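Local atomic coordinates of enoyl-CoA hydratase/isomerase (Mycobacterium abscessus, PDB entry 3QXZ), a protein that probably catalyses the hydration or double-bond isomerisation of enoyl-CoA thioesters, as a member of the crotonase-like enoyl-CoA hydratase/isomerase family. Residues A[91-103]-A[209-221]. Numbering follows the deposited sequence.
Sequences QPAAFELRTPVIA and AALTKRLLWDAQM. With K (potassium ion), chain D.
Lys213 reaches from helix 206-222 into the bend of 91-103, between the short 3-10 turn 94-96 and the start of strand 101-105. Extended throughout, with CG anti to the backbone N (chi1 177°), the chain runs past the carbonyl of Leu97 and delivers NZ to Ala94 O at 2.9 Å and Thr99 O at 2.8 Å. A slim lysine suits this place, carrying its ammonium in among backbone carbonyls, where Asp121 adds a salt bridge.

The next residue, Arg214, folds back instead, bent at chi2 and chi3, and lays its guanidinium over the Glu96 peptide. NH2 lies 2.8 Å from both Phe95 O and Leu97 O, which sit near the guanidinium plane, while NH1 bonds Asp218 OD1 on the helix itself. Flat Trp217 offers a face to Phe95, whose CB rests 3.6 Å from the centroid of the five-membered ring, a CH-pi contact; beyond it, Met221 SD meets the edge of the Phe95 ring. At the other end small residues permit close approach: Ala210 CA comes within 3.4 Å of Arg98 O, and Ala209 CB abuts Pro100 CG.

The contact joins helix 206-222 to the loop entering core-sheet strand 101-105 of this crotonase-family fold; there Thr99 OG1 binds potassium. Lys213 and Arg214 together bond four carbonyls of 91-103, and the buried lysine charge is probably balanced by Asp121.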
# COMPACT_ATOMS: atom_id res chain seq x y z
N GLN A 91 11.69 -19.95 -9.78
CA GLN A 91 10.76 -19.74 -10.87
C GLN A 91 10.00 -21.04 -11.10
O GLN A 91 10.61 -22.11 -11.19
CB GLN A 91 11.51 -19.29 -12.13
CG GLN A 91 12.21 -17.94 -11.96
CD GLN A 91 12.96 -17.49 -13.19
OE1 GLN A 91 12.43 -17.54 -14.30
NE2 GLN A 91 14.19 -17.02 -13.01
N PRO A 92 8.66 -20.99 -11.16
CA PRO A 92 7.82 -19.80 -11.01
C PRO A 92 7.83 -19.28 -9.58
O PRO A 92 8.16 -20.02 -8.63
CB PRO A 92 6.43 -20.32 -11.34
CG PRO A 92 6.47 -21.74 -10.92
CD PRO A 92 7.85 -22.20 -11.35
N ALA A 93 7.46 -18.01 -9.44
CA ALA A 93 7.28 -17.38 -8.12
C ALA A 93 5.93 -17.85 -7.58
O ALA A 93 5.01 -18.16 -8.34
CB ALA A 93 7.29 -15.89 -8.25
N ALA A 94 5.80 -17.88 -6.26
CA ALA A 94 4.55 -18.34 -5.65
C ALA A 94 3.35 -17.53 -6.15
O ALA A 94 2.25 -18.10 -6.33
CB ALA A 94 4.66 -18.28 -4.13
N PHE A 95 3.54 -16.22 -6.38
CA PHE A 95 2.43 -15.35 -6.79
C PHE A 95 2.01 -15.56 -8.26
O PHE A 95 1.03 -14.94 -8.69
CB PHE A 95 2.74 -13.86 -6.48
CG PHE A 95 3.92 -13.33 -7.20
CD1 PHE A 95 3.85 -12.97 -8.55
CD2 PHE A 95 5.14 -13.18 -6.53
CE1 PHE A 95 4.97 -12.50 -9.24
CE2 PHE A 95 6.27 -12.70 -7.20
CZ PHE A 95 6.19 -12.36 -8.54
N GLU A 96 2.71 -16.43 -9.00
CA GLU A 96 2.34 -16.77 -10.37
C GLU A 96 1.42 -17.98 -10.42
O GLU A 96 0.88 -18.31 -11.49
CB GLU A 96 3.60 -17.03 -11.21
CG GLU A 96 4.36 -15.73 -11.50
CD GLU A 96 5.72 -15.89 -12.16
OE1 GLU A 96 6.42 -16.89 -11.97
OE2 GLU A 96 6.14 -14.93 -12.86
N LEU A 97 1.24 -18.66 -9.29
CA LEU A 97 0.48 -19.93 -9.25
C LEU A 97 -1.02 -19.71 -9.15
O LEU A 97 -1.48 -18.66 -8.72
CB LEU A 97 0.93 -20.78 -8.05
CG LEU A 97 2.43 -21.02 -7.90
CD1 LEU A 97 2.67 -21.92 -6.69
CD2 LEU A 97 3.08 -21.57 -9.18
N ARG A 98 -1.80 -20.74 -9.52
CA ARG A 98 -3.24 -20.73 -9.25
C ARG A 98 -3.52 -21.11 -7.79
O ARG A 98 -4.56 -20.74 -7.23
CB ARG A 98 -3.94 -21.69 -10.20
CG ARG A 98 -3.73 -21.33 -11.67
CD ARG A 98 -4.24 -22.40 -12.61
NE ARG A 98 -3.70 -23.72 -12.29
CZ ARG A 98 -2.54 -24.20 -12.76
NH1 ARG A 98 -1.79 -23.46 -13.57
NH2 ARG A 98 -2.14 -25.41 -12.41
N THR A 99 -2.58 -21.80 -7.16
CA THR A 99 -2.74 -22.35 -5.82
C THR A 99 -2.28 -21.37 -4.76
O THR A 99 -1.16 -20.89 -4.85
CB THR A 99 -1.93 -23.66 -5.70
OG1 THR A 99 -2.37 -24.57 -6.73
CG2 THR A 99 -2.07 -24.33 -4.33
N PRO A 100 -3.11 -21.10 -3.73
CA PRO A 100 -2.68 -20.24 -2.63
C PRO A 100 -1.43 -20.78 -1.93
O PRO A 100 -1.28 -22.01 -1.77
CB PRO A 100 -3.88 -20.28 -1.67
CG PRO A 100 -5.06 -20.46 -2.59
CD PRO A 100 -4.54 -21.45 -3.62
N VAL A 101 -0.56 -19.85 -1.53
CA VAL A 101 0.69 -20.19 -0.84
C VAL A 101 0.75 -19.38 0.45
O VAL A 101 0.66 -18.15 0.41
CB VAL A 101 1.91 -19.87 -1.74
CG1 VAL A 101 3.21 -20.09 -0.96
CG2 VAL A 101 1.91 -20.77 -2.99
N ILE A 102 0.91 -20.08 1.57
CA ILE A 102 1.09 -19.47 2.87
C ILE A 102 2.51 -19.76 3.36
O ILE A 102 2.94 -20.91 3.37
CB ILE A 102 0.10 -20.06 3.89
CG1 ILE A 102 -1.35 -19.86 3.44
CG2 ILE A 102 0.34 -19.47 5.31
CD1 ILE A 102 -2.39 -20.66 4.28
N ALA A 103 3.25 -18.71 3.73
CA ALA A 103 4.58 -18.86 4.33
C ALA A 103 4.45 -18.86 5.84
O ALA A 103 4.04 -17.84 6.45
CB ALA A 103 5.52 -17.77 3.83
N ALA A 209 -10.82 -19.85 -5.56
CA ALA A 209 -9.48 -19.48 -5.09
C ALA A 209 -8.54 -19.20 -6.25
O ALA A 209 -7.80 -18.21 -6.22
CB ALA A 209 -8.91 -20.56 -4.21
N ALA A 210 -8.57 -20.05 -7.28
CA ALA A 210 -7.63 -19.90 -8.40
C ALA A 210 -7.87 -18.60 -9.16
O ALA A 210 -6.92 -17.87 -9.47
CB ALA A 210 -7.75 -21.10 -9.35
N LEU A 211 -9.13 -18.30 -9.48
CA LEU A 211 -9.42 -17.09 -10.25
C LEU A 211 -9.18 -15.84 -9.44
O LEU A 211 -8.68 -14.84 -9.99
CB LEU A 211 -10.86 -17.11 -10.78
CG LEU A 211 -11.14 -18.17 -11.85
CD1 LEU A 211 -12.62 -18.11 -12.25
CD2 LEU A 211 -10.25 -18.07 -13.09
N THR A 212 -9.51 -15.88 -8.15
CA THR A 212 -9.27 -14.72 -7.28
C THR A 212 -7.77 -14.45 -7.13
O THR A 212 -7.33 -13.30 -7.28
CB THR A 212 -9.92 -14.98 -5.91
OG1 THR A 212 -11.35 -15.13 -6.09
CG2 THR A 212 -9.70 -13.79 -4.94
N LYS A 213 -6.98 -15.50 -6.87
CA LYS A 213 -5.54 -15.31 -6.75
C LYS A 213 -4.95 -14.78 -8.04
O LYS A 213 -4.16 -13.84 -8.03
CB LYS A 213 -4.86 -16.62 -6.37
CG LYS A 213 -3.33 -16.44 -6.31
CD LYS A 213 -2.58 -17.60 -5.72
CE LYS A 213 -1.08 -17.35 -5.80
NZ LYS A 213 -0.29 -18.20 -4.87
N ARG A 214 -5.32 -15.39 -9.17
CA ARG A 214 -4.73 -14.97 -10.44
C ARG A 214 -5.15 -13.59 -10.87
O ARG A 214 -4.34 -12.88 -11.47
CB ARG A 214 -4.99 -16.01 -11.52
CG ARG A 214 -4.19 -17.29 -11.24
CD ARG A 214 -2.83 -17.35 -11.93
NE ARG A 214 -2.10 -16.10 -12.05
CZ ARG A 214 -1.30 -15.58 -11.12
NH1 ARG A 214 -0.66 -14.44 -11.39
NH2 ARG A 214 -1.18 -16.14 -9.90
N LEU A 215 -6.38 -13.16 -10.57
CA LEU A 215 -6.76 -11.78 -10.93
C LEU A 215 -6.03 -10.78 -10.03
O LEU A 215 -5.48 -9.78 -10.51
CB LEU A 215 -8.28 -11.59 -10.89
CG LEU A 215 -8.75 -10.16 -11.22
CD1 LEU A 215 -8.17 -9.62 -12.54
CD2 LEU A 215 -10.26 -10.17 -11.29
N LEU A 216 -6.00 -11.05 -8.73
CA LEU A 216 -5.28 -10.17 -7.81
C LEU A 216 -3.84 -9.94 -8.31
O LEU A 216 -3.39 -8.79 -8.44
CB LEU A 216 -5.30 -10.75 -6.39
CG LEU A 216 -4.52 -9.98 -5.33
CD1 LEU A 216 -5.21 -8.73 -4.92
CD2 LEU A 216 -4.33 -10.90 -4.11
N TRP A 217 -3.14 -11.03 -8.59
CA TRP A 217 -1.74 -10.92 -8.93
C TRP A 217 -1.50 -10.53 -10.39
O TRP A 217 -0.59 -9.72 -10.65
CB TRP A 217 -0.99 -12.19 -8.56
CG TRP A 217 -0.75 -12.34 -7.10
CD1 TRP A 217 -1.29 -13.27 -6.25
CD2 TRP A 217 0.11 -11.52 -6.31
NE1 TRP A 217 -0.82 -13.07 -4.96
CE2 TRP A 217 0.05 -12.01 -4.98
CE3 TRP A 217 0.93 -10.41 -6.59
CZ2 TRP A 217 0.79 -11.45 -3.94
CZ3 TRP A 217 1.68 -9.85 -5.56
CH2 TRP A 217 1.58 -10.36 -4.24
N ASP A 218 -2.27 -11.06 -11.35
CA ASP A 218 -2.08 -10.62 -12.75
C ASP A 218 -2.26 -9.13 -12.86
O ASP A 218 -1.52 -8.47 -13.60
CB ASP A 218 -3.06 -11.27 -13.73
CG ASP A 218 -2.76 -12.74 -14.03
OD1 ASP A 218 -1.66 -13.27 -13.70
OD2 ASP A 218 -3.64 -13.37 -14.63
N ALA A 219 -3.23 -8.58 -12.14
CA ALA A 219 -3.49 -7.15 -12.20
C ALA A 219 -2.27 -6.35 -11.71
O ALA A 219 -1.90 -5.35 -12.32
CB ALA A 219 -4.78 -6.79 -11.44
N GLN A 220 -1.64 -6.84 -10.64
CA GLN A 220 -0.40 -6.22 -10.13
C GLN A 220 0.75 -6.40 -11.10
O GLN A 220 1.48 -5.43 -11.38
CB GLN A 220 -0.02 -6.79 -8.76
CG GLN A 220 -1.01 -6.54 -7.65
CD GLN A 220 -1.11 -5.09 -7.30
OE1 GLN A 220 -0.09 -4.39 -7.24
NE2 GLN A 220 -2.31 -4.61 -7.01
N MET A 221 0.94 -7.61 -11.61
CA MET A 221 2.08 -7.92 -12.47
C MET A 221 2.11 -7.14 -13.77
O MET A 221 3.18 -6.77 -14.27
CB MET A 221 2.10 -9.41 -12.80
CG MET A 221 2.43 -10.30 -11.59
SD MET A 221 1.94 -12.02 -11.85
CE MET A 221 3.07 -12.48 -13.14
K K D . -2.93 -27.34 -7.27
O HOH W 1 -5.20 -27.04 -8.74